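Local coordinates for replicative DNA helicase (Helicobacter pylori, PDB 3GXV), which probably unwinds duplex DNA at the replication fork at the cost of nucleotide hydrolysis and, through this N-terminal domain, probably works with primase, at residues H3-H6 with L7-Q11; P61-E64 with N65-R68; F111-A114 with N115-R118. One frame throughout, in Å; residues are numbered along the deposited sequence.

Interaction 1: residues H3-H6 with L7-Q11; sequences HLKH and LQQLQ
Lys5 and Gln9 meet one helical turn apart near the start of helix 3-23, the first helix of the DnaB N-terminal domain. The two side chains run alongside each other and point the same way. Lys5 NZ approaches Gln9 OE1 at 2.9 Å, a weak hydrogen bond. The lysine chain is bent at its last two torsions, which brings the ammonium group over to the amide oxygen. The amide nitrogen of Gln9 is bonded to Glu100 on helix 95-119, and this is the firmer of the two bonds.

His6 lies beside this pair. Its ring plane stands 78° from the Gln9 amide plane, and His6 ND1 stays 4.1 Å from Gln9 NE2. ND1 is buried by the contact and has no partner in the model. The His6 and Leu10 side chains lie side by side and point the same way, with His6 NE2 4.1 Å from Leu10 CD1.

On another side of the helix, Leu7 lies against one face of the His3 ring, with Leu7 CD1 3.6 Å from His3 NE2. Leu7 CG sits 4.0 Å above the imidazole plane of His3, offset toward the rim of the ring. Leu4 packs on the amide end of Gln8, with Leu4 CG 3.8 Å from Gln8 CD. Further out, Met1 touches His6, and Tyr41 touches both Leu7 and Leu10.

The backbone beneath is regular alpha helix. Leu7 N, Gln8 N, Gln9 N and Leu10 N bond to the carbonyl oxygens of His3, Leu4, Lys5 and His6. The side chain of Asp2 accepts a hydrogen bond from Lys5 N. The Gln8 chain leaves beside its own backbone N (chi1 -59°), which lays Gln8 CG 3.1 Å from Leu4 O.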
ATOM      1  N   HIS B   3       0.239 -14.786 -33.174  1.00 28.92           N
ATOM      2  CA  HIS B   3       1.243 -13.840 -32.714  1.00 23.15           C
ATOM      3  C   HIS B   3       0.628 -12.619 -32.027  1.00 21.35           C
ATOM      4  O   HIS B   3       1.158 -12.121 -31.037  1.00 19.00           O
ATOM      5  CB  HIS B   3       2.134 -13.385 -33.871  1.00 18.61           C
ATOM      6  CG  HIS B   3       3.233 -12.458 -33.442  1.00 15.24           C
ATOM      7  ND1 HIS B   3       4.197 -12.827 -32.531  1.00 12.47           N
ATOM      8  CD2 HIS B   3       3.470 -11.165 -33.745  1.00 14.15           C
ATOM      9  CE1 HIS B   3       4.983 -11.796 -32.284  1.00 14.05           C
ATOM     10  NE2 HIS B   3       4.563 -10.769 -33.008  1.00 15.30           N
ATOM     11  N   LEU B   4      -0.490 -12.142 -32.563  1.00 20.07           N
ATOM     12  CA  LEU B   4      -1.182 -10.986 -32.010  1.00 18.28           C
ATOM     13  C   LEU B   4      -1.707 -11.338 -30.631  1.00 20.60           C
ATOM     14  O   LEU B   4      -1.449 -10.630 -29.655  1.00 20.37           O
ATOM     15  CB  LEU B   4      -2.353 -10.593 -32.913  1.00 14.92           C
ATOM     16  CG  LEU B   4      -3.225  -9.437 -32.422  1.00 13.64           C
ATOM     17  CD1 LEU B   4      -2.369  -8.203 -32.231  1.00  9.47           C
ATOM     18  CD2 LEU B   4      -4.332  -9.170 -33.427  1.00 10.57           C
ATOM     19  N   LYS B   5      -2.455 -12.437 -30.573  1.00 21.15           N
ATOM     20  CA  LYS B   5      -3.039 -12.941 -29.337  1.00 22.36           C
ATOM     21  C   LYS B   5      -1.977 -13.029 -28.246  1.00 18.13           C
ATOM     22  O   LYS B   5      -2.195 -12.603 -27.118  1.00 16.49           O
ATOM     23  CB  LYS B   5      -3.628 -14.332 -29.574  1.00 28.37           C
ATOM     24  CG  LYS B   5      -4.068 -15.042 -28.302  1.00 36.44           C
ATOM     25  CD  LYS B   5      -3.929 -16.547 -28.443  1.00 41.91           C
ATOM     26  CE  LYS B   5      -2.463 -16.951 -28.555  1.00 44.36           C
ATOM     27  NZ  LYS B   5      -1.674 -16.583 -27.338  1.00 44.89           N
ATOM     28  N   HIS B   6      -0.834 -13.606 -28.605  1.00 16.14           N
ATOM     29  CA  HIS B   6       0.293 -13.782 -27.695  1.00 13.52           C
ATOM     30  C   HIS B   6       0.712 -12.461 -27.079  1.00 10.49           C
ATOM     31  O   HIS B   6       0.812 -12.335 -25.859  1.00 11.46           O
ATOM     32  CB  HIS B   6       1.479 -14.389 -28.443  1.00 11.43           C
ATOM     33  CG  HIS B   6       2.717 -14.502 -27.614  1.00 13.65           C
ATOM     34  ND1 HIS B   6       2.798 -15.312 -26.503  1.00 14.23           N
ATOM     35  CD2 HIS B   6       3.927 -13.893 -27.725  1.00 13.80           C
ATOM     36  CE1 HIS B   6       4.000 -15.199 -25.967  1.00 13.17           C
ATOM     37  NE2 HIS B   6       4.703 -14.346 -26.687  1.00 11.82           N
ATOM     38  N   LEU B   7       0.965 -11.483 -27.938  1.00  8.49           N
ATOM     39  CA  LEU B   7       1.378 -10.163 -27.497  1.00  5.58           C
ATOM     40  C   LEU B   7       0.361  -9.589 -26.529  1.00  3.10           C
ATOM     41  O   LEU B   7       0.732  -9.046 -25.498  1.00  6.27           O
ATOM     42  CB  LEU B   7       1.534  -9.223 -28.697  1.00  2.80           C
ATOM     43  CG  LEU B   7       2.801  -9.436 -29.521  1.00  1.96           C
ATOM     44  CD1 LEU B   7       2.793  -8.538 -30.748  1.00  1.00           C
ATOM     45  CD2 LEU B   7       4.000  -9.167 -28.641  1.00  1.00           C
ATOM     46  N   GLN B   8      -0.917  -9.707 -26.884  1.00  4.65           N
ATOM     47  CA  GLN B   8      -2.018  -9.202 -26.068  1.00  8.79           C
ATOM     48  C   GLN B   8      -2.016  -9.920 -24.722  1.00  9.68           C
ATOM     49  O   GLN B   8      -2.345  -9.339 -23.698  1.00  9.94           O
ATOM     50  CB  GLN B   8      -3.356  -9.427 -26.794  1.00  4.21           C
ATOM     51  CG  GLN B   8      -3.434  -8.730 -28.179  1.00  5.32           C
ATOM     52  CD  GLN B   8      -4.732  -8.998 -28.940  1.00  5.65           C
ATOM     53  OE1 GLN B   8      -5.193 -10.131 -29.029  1.00  6.44           O
ATOM     54  NE2 GLN B   8      -5.308  -7.953 -29.507  1.00  7.07           N
ATOM     55  N   GLN B   9      -1.619 -11.188 -24.754  1.00 12.92           N
ATOM     56  CA  GLN B   9      -1.537 -12.059 -23.589  1.00 14.77           C
ATOM     57  C   GLN B   9      -0.426 -11.574 -22.650  1.00 14.87           C
ATOM     58  O   GLN B   9      -0.585 -11.575 -21.432  1.00 14.95           O
ATOM     59  CB  GLN B   9      -1.253 -13.482 -24.077  1.00 17.42           C
ATOM     60  CG  GLN B   9      -1.072 -14.559 -23.021  1.00 21.65           C
ATOM     61  CD  GLN B   9      -0.691 -15.888 -23.659  1.00 22.86           C
ATOM     62  OE1 GLN B   9      -1.420 -16.414 -24.501  1.00 26.51           O
ATOM     63  NE2 GLN B   9       0.460 -16.427 -23.275  1.00 22.44           N
ATOM     64  N   LEU B  10       0.693 -11.157 -23.234  1.00 13.29           N
ATOM     65  CA  LEU B  10       1.832 -10.659 -22.478  1.00 12.57           C
ATOM     66  C   LEU B  10       1.450  -9.370 -21.746  1.00 12.76           C
ATOM     67  O   LEU B  10       1.780  -9.175 -20.568  1.00 10.19           O
ATOM     68  CB  LEU B  10       3.000 -10.385 -23.421  1.00 16.48           C
ATOM     69  CG  LEU B  10       4.153 -11.389 -23.395  1.00 18.64           C
ATOM     70  CD1 LEU B  10       5.200 -10.997 -24.444  1.00 15.85           C
ATOM     71  CD2 LEU B  10       4.761 -11.416 -21.991  1.00 19.23           C
ATOM     72  N   GLN B  11       0.744  -8.497 -22.452  1.00  7.79           N
ATOM     73  CA  GLN B  11       0.315  -7.251 -21.866  1.00  8.16           C
ATOM     74  C   GLN B  11      -0.658  -7.528 -20.706  1.00  8.38           C
ATOM     75  O   GLN B  11      -0.530  -6.949 -19.627  1.00  8.68           O
ATOM     76  CB  GLN B  11      -0.347  -6.377 -22.943  1.00  6.18           C
ATOM     77  CG  GLN B  11      -0.380  -4.914 -22.574  1.00  7.42           C
ATOM     78  CD  GLN B  11      -0.846  -4.026 -23.705  1.00  6.69           C
ATOM     79  OE1 GLN B  11      -0.973  -2.815 -23.536  1.00  9.51           O
ATOM     80  NE2 GLN B  11      -1.098  -4.617 -24.867  1.00  5.55           N
TER

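Interaction 2: residues P61-E64 with N65-R68; sequences PIDE and NFIR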
ATOM      1  N   PRO B  61       2.582   2.633   1.193  1.00 18.08           N
ATOM      2  CA  PRO B  61       1.692   1.686   0.533  1.00 14.37           C
ATOM      3  C   PRO B  61       1.711   1.827  -0.991  1.00 14.45           C
ATOM      4  O   PRO B  61       1.998   2.894  -1.525  1.00 13.12           O
ATOM      5  CB  PRO B  61       0.329   2.029   1.129  1.00 15.61           C
ATOM      6  CG  PRO B  61       0.663   2.526   2.504  1.00 11.83           C
ATOM      7  CD  PRO B  61       1.874   3.382   2.249  1.00 17.34           C
ATOM      8  N   ILE B  62       1.430   0.733  -1.689  1.00 11.11           N
ATOM      9  CA  ILE B  62       1.368   0.780  -3.140  1.00  8.89           C
ATOM     10  C   ILE B  62      -0.106   0.682  -3.480  1.00  8.62           C
ATOM     11  O   ILE B  62      -0.667  -0.405  -3.517  1.00  7.83           O
ATOM     12  CB  ILE B  62       2.100  -0.397  -3.785  1.00  8.37           C
ATOM     13  CG1 ILE B  62       3.602  -0.256  -3.547  1.00  6.54           C
ATOM     14  CG2 ILE B  62       1.754  -0.463  -5.273  1.00  4.76           C
ATOM     15  CD1 ILE B  62       4.423  -1.475  -3.961  1.00  7.46           C
ATOM     16  N   ASP B  63      -0.743   1.824  -3.701  1.00 10.23           N
ATOM     17  CA  ASP B  63      -2.160   1.835  -4.028  1.00  9.95           C
ATOM     18  C   ASP B  63      -2.472   2.903  -5.064  1.00  8.41           C
ATOM     19  O   ASP B  63      -1.578   3.618  -5.521  1.00  8.42           O
ATOM     20  CB  ASP B  63      -3.003   2.045  -2.756  1.00  8.31           C
ATOM     21  CG  ASP B  63      -2.629   3.317  -1.990  1.00  7.53           C
ATOM     22  OD1 ASP B  63      -2.540   4.386  -2.622  1.00  5.89           O
ATOM     23  OD2 ASP B  63      -2.450   3.247  -0.751  1.00  6.41           O
ATOM     24  N   GLU B  64      -3.738   2.989  -5.446  1.00 10.16           N
ATOM     25  CA  GLU B  64      -4.174   3.964  -6.430  1.00 12.83           C
ATOM     26  C   GLU B  64      -3.735   5.379  -6.044  1.00 12.36           C
ATOM     27  O   GLU B  64      -3.192   6.117  -6.877  1.00 11.08           O
ATOM     28  CB  GLU B  64      -5.693   3.907  -6.575  1.00 16.17           C
ATOM     29  CG  GLU B  64      -6.148   3.599  -7.993  1.00 20.52           C
ATOM     30  CD  GLU B  64      -7.650   3.464  -8.115  1.00 22.20           C
ATOM     31  OE1 GLU B  64      -8.235   2.642  -7.383  1.00 23.87           O
ATOM     32  OE2 GLU B  64      -8.243   4.174  -8.949  1.00 23.45           O
ATOM     33  N   ASN B  65      -3.965   5.746  -4.782  1.00 11.94           N
ATOM     34  CA  ASN B  65      -3.598   7.074  -4.276  1.00 10.79           C
ATOM     35  C   ASN B  65      -2.121   7.392  -4.457  1.00  9.28           C
ATOM     36  O   ASN B  65      -1.768   8.289  -5.206  1.00  8.65           O
ATOM     37  CB  ASN B  65      -3.985   7.212  -2.791  1.00  8.42           C
ATOM     38  CG  ASN B  65      -3.348   8.428  -2.117  1.00  7.96           C
ATOM     39  OD1 ASN B  65      -3.156   9.467  -2.740  1.00  7.10           O
ATOM     40  ND2 ASN B  65      -3.036   8.301  -0.829  1.00  4.85           N
ATOM     41  N   PHE B  66      -1.253   6.652  -3.788  1.00  9.36           N
ATOM     42  CA  PHE B  66       0.170   6.928  -3.888  1.00  9.36           C
ATOM     43  C   PHE B  66       0.835   6.702  -5.239  1.00 11.18           C
ATOM     44  O   PHE B  66       1.842   7.344  -5.548  1.00  7.45           O
ATOM     45  CB  PHE B  66       0.888   6.161  -2.798  1.00 10.57           C
ATOM     46  CG  PHE B  66       0.489   6.597  -1.418  1.00 11.90           C
ATOM     47  CD1 PHE B  66       0.855   7.850  -0.943  1.00  9.92           C
ATOM     48  CD2 PHE B  66      -0.298   5.776  -0.615  1.00 12.37           C
ATOM     49  CE1 PHE B  66       0.450   8.281   0.304  1.00 12.10           C
ATOM     50  CE2 PHE B  66      -0.707   6.200   0.635  1.00 12.91           C
ATOM     51  CZ  PHE B  66      -0.335   7.456   1.097  1.00 14.37           C
ATOM     52  N   ILE B  67       0.278   5.809  -6.055  1.00 13.68           N
ATOM     53  CA  ILE B  67       0.873   5.559  -7.358  1.00 14.96           C
ATOM     54  C   ILE B  67       0.725   6.823  -8.173  1.00 14.90           C
ATOM     55  O   ILE B  67       1.634   7.216  -8.892  1.00 15.53           O
ATOM     56  CB  ILE B  67       0.185   4.392  -8.103  1.00 14.61           C
ATOM     57  CG1 ILE B  67       0.534   3.065  -7.435  1.00 14.47           C
ATOM     58  CG2 ILE B  67       0.614   4.380  -9.556  1.00 14.52           C
ATOM     59  CD1 ILE B  67       2.013   2.736  -7.465  1.00 15.25           C
ATOM     60  N   ARG B  68      -0.421   7.474  -8.034  1.00 19.23           N
ATOM     61  CA  ARG B  68      -0.682   8.693  -8.777  1.00 21.71           C
ATOM     62  C   ARG B  68       0.036   9.886  -8.160  1.00 26.61           C
ATOM     63  O   ARG B  68       0.341  10.856  -8.853  1.00 25.70           O
ATOM     64  CB  ARG B  68      -2.177   8.965  -8.830  1.00 20.45           C
ATOM     65  CG  ARG B  68      -2.994   7.850  -9.455  1.00 20.67           C
ATOM     66  CD  ARG B  68      -4.230   8.436 -10.112  1.00 22.71           C
ATOM     67  NE  ARG B  68      -5.444   7.661  -9.882  1.00 23.38           N
ATOM     68  CZ  ARG B  68      -5.576   6.372 -10.161  1.00 26.94           C
ATOM     69  NH1 ARG B  68      -4.563   5.692 -10.680  1.00 29.18           N
ATOM     70  NH2 ARG B  68      -6.735   5.762  -9.937  1.00 28.86           N
TER
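Asp63 and Phe66 make the capping bond that starts helix 64-69. Phe66 N donates to Asp63 OD1 at 2.9 Å, with an N-H...O angle of 161°. Asp63 CG stands between its own N and carbonyl carbon (chi1 56°), which turns the carboxylate back over the first turn. Glu64 and Arg68 form a salt bridge one turn on. Their side chains run alongside each other, and the two charged planes lie 64° apart. Glu64 OE2 and Arg68 NH2 are modelled very close, so the exact spacing is doubtful.

The backbone then takes the helical pattern: Ile67 N bonds to Asp63 O at 2.9 Å and Arg68 N to Glu64 O at 3.3 Å. Asp63 is thus the N-cap of a short helix that follows the loop after helix 43-57. Asp63 OD2 is bonded to Tyr41 OH of the second subunit, and Asn65 bonds through ND2 to Gln11 and Tyr41 of that subunit and through OD1 to Gln69 of its own chain. Asn65 ND2 also lies 3.3 Å above the centre of the Phe66 ring.

Packing surrounds these bonds. Pro61 CD comes 4.1 Å from Phe66 CE2. Tyr41 and Tyr42 of the second subunit meet the same ring. Ile62 CG2 touches Ile67 CD1 at 3.9 Å.

Interaction 3: residues F111-A114 with N115-R118; sequences FGLA and NTIR
Helix 95-119, the last helix of the chain, carries this contact near its C-terminal end, where regular alpha-helical turns run along the surface. Four backbone bonds join the residues: Asn115 N to Phe111 O, Thr116 N to Gly112 O, Ile117 N to Leu113 O and Arg118 N to Ala114 O. All are 3.0 to 3.1 Å long.

Leu113 O has a second donor. Thr116 OG1 gives Leu113 O a hydrogen bond of 3.2 Å. The hydroxyl lies between the threonine's own N and carbonyl carbon (chi1 77°), which points it back at the preceding turn. It meets the oxygen well off the carbonyl direction, at a C=O...O angle of 115°. Ile117 N approaches from the same face of the carbonyl plane.

Phe111 and Asn115 cross with their planes 79° apart, and Asn115 ND2 comes 3.5 Å from Phe111 CE2. Leu113 CG touches Ile117 CD1 at 4.0 Å.

The polar part of the contact is thus mostly backbone, with one side-chain hydroxyl returned to the main chain. The threonine hydroxyl spends its proton on Leu113 O, which thereby accepts two hydrogen bonds.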
ATOM      1  N   PHE B 111      16.451 -10.948 -29.867  1.00  4.15           N
ATOM      2  CA  PHE B 111      16.100 -10.401 -31.162  1.00  6.98           C
ATOM      3  C   PHE B 111      16.817  -9.070 -31.424  1.00  8.57           C
ATOM      4  O   PHE B 111      17.246  -8.796 -32.549  1.00 10.31           O
ATOM      5  CB  PHE B 111      14.585 -10.200 -31.223  1.00 10.94           C
ATOM      6  CG  PHE B 111      14.055 -10.032 -32.610  1.00 17.28           C
ATOM      7  CD1 PHE B 111      13.845 -11.135 -33.428  1.00 19.40           C
ATOM      8  CD2 PHE B 111      13.776  -8.759 -33.116  1.00 20.93           C
ATOM      9  CE1 PHE B 111      13.365 -10.970 -34.734  1.00 19.33           C
ATOM     10  CE2 PHE B 111      13.295  -8.594 -34.421  1.00 19.49           C
ATOM     11  CZ  PHE B 111      13.091  -9.697 -35.222  1.00 18.51           C
ATOM     12  N   GLY B 112      16.948  -8.243 -30.390  1.00  4.92           N
ATOM     13  CA  GLY B 112      17.616  -6.965 -30.561  1.00  6.55           C
ATOM     14  C   GLY B 112      19.074  -7.149 -30.930  1.00  6.00           C
ATOM     15  O   GLY B 112      19.573  -6.516 -31.862  1.00  8.23           O
ATOM     16  N   LEU B 113      19.752  -8.023 -30.191  1.00  7.04           N
ATOM     17  CA  LEU B 113      21.159  -8.330 -30.414  1.00  8.22           C
ATOM     18  C   LEU B 113      21.330  -8.999 -31.775  1.00  7.87           C
ATOM     19  O   LEU B 113      22.357  -8.839 -32.429  1.00  6.43           O
ATOM     20  CB  LEU B 113      21.673  -9.254 -29.307  1.00  7.29           C
ATOM     21  CG  LEU B 113      23.121  -9.748 -29.382  1.00  8.69           C
ATOM     22  CD1 LEU B 113      24.054  -8.565 -29.338  1.00  8.81           C
ATOM     23  CD2 LEU B 113      23.408 -10.704 -28.212  1.00  6.58           C
ATOM     24  N   ALA B 114      20.322  -9.758 -32.194  1.00  7.73           N
ATOM     25  CA  ALA B 114      20.372 -10.410 -33.493  1.00  7.87           C
ATOM     26  C   ALA B 114      20.445  -9.346 -34.578  1.00  8.70           C
ATOM     27  O   ALA B 114      21.200  -9.479 -35.531  1.00  9.31           O
ATOM     28  CB  ALA B 114      19.138 -11.262 -33.699  1.00 11.57           C
ATOM     29  N   ASN B 115      19.664  -8.285 -34.425  1.00  8.44           N
ATOM     30  CA  ASN B 115      19.643  -7.207 -35.408  1.00  7.11           C
ATOM     31  C   ASN B 115      20.890  -6.355 -35.458  1.00  9.51           C
ATOM     32  O   ASN B 115      21.301  -5.918 -36.535  1.00  8.89           O
ATOM     33  CB  ASN B 115      18.447  -6.294 -35.173  1.00  7.42           C
ATOM     34  CG  ASN B 115      17.149  -6.973 -35.481  1.00  5.98           C
ATOM     35  OD1 ASN B 115      17.113  -7.940 -36.247  1.00  1.36           O
ATOM     36  ND2 ASN B 115      16.062  -6.464 -34.905  1.00  2.31           N
ATOM     37  N   THR B 116      21.489  -6.097 -34.300  1.00 13.66           N
ATOM     38  CA  THR B 116      22.695  -5.286 -34.283  1.00 14.44           C
ATOM     39  C   THR B 116      23.816  -6.121 -34.893  1.00 15.78           C
ATOM     40  O   THR B 116      24.723  -5.576 -35.511  1.00 17.93           O
ATOM     41  CB  THR B 116      23.093  -4.830 -32.854  1.00 13.22           C
ATOM     42  OG1 THR B 116      23.711  -5.913 -32.148  1.00 14.88           O
ATOM     43  CG2 THR B 116      21.872  -4.361 -32.082  1.00 12.17           C
ATOM     44  N   ILE B 117      23.751  -7.442 -34.725  1.00 15.58           N
ATOM     45  CA  ILE B 117      24.769  -8.324 -35.295  1.00 18.61           C
ATOM     46  C   ILE B 117      24.634  -8.381 -36.815  1.00 19.78           C
ATOM     47  O   ILE B 117      25.641  -8.416 -37.529  1.00 21.36           O
ATOM     48  CB  ILE B 117      24.684  -9.757 -34.719  1.00 16.09           C
ATOM     49  CG1 ILE B 117      25.235  -9.770 -33.292  1.00 14.92           C
ATOM     50  CG2 ILE B 117      25.489 -10.724 -35.577  1.00 15.13           C
ATOM     51  CD1 ILE B 117      25.124 -11.128 -32.593  1.00  9.98           C
ATOM     52  N   ARG B 118      23.396  -8.390 -37.306  1.00 19.30           N
ATOM     53  CA  ARG B 118      23.156  -8.413 -38.744  1.00 23.92           C
ATOM     54  C   ARG B 118      23.530  -7.056 -39.346  1.00 23.87           C
ATOM     55  O   ARG B 118      24.247  -6.984 -40.339  1.00 22.42           O
ATOM     56  CB  ARG B 118      21.687  -8.732 -39.052  1.00 22.44           C
ATOM     57  CG  ARG B 118      21.383 -10.217 -39.170  1.00 25.99           C
ATOM     58  CD  ARG B 118      19.928 -10.501 -39.588  1.00 28.33           C
ATOM     59  NE  ARG B 118      19.602 -10.102 -40.962  1.00 29.31           N
ATOM     60  CZ  ARG B 118      20.127 -10.648 -42.058  1.00 28.48           C
ATOM     61  NH1 ARG B 118      21.013 -11.619 -41.951  1.00 30.86           N
ATOM     62  NH2 ARG B 118      19.759 -10.236 -43.267  1.00 26.93           N
TER

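Overall arrangement
All three contacts are local and follow one another along the chain. None nests in or crosses another. Interaction 1 lies at the start of helix 3-23, the first helix. Interaction 2 joins the end of the loop after helix 43-57 to helix 64-69. Interaction 3 lies near the end of helix 95-119. No loop is closed by interactions 1 and 3, which each stay within one helix. Interactions 1 and 2 sit on opposite sides of the chain's centre, their centres 27 Å apart. Yet the dimer joins these regions: His3, Leu4 and Leu7 of the second subunit pack on residues 63-68. Interaction 3 has no such subunit partner.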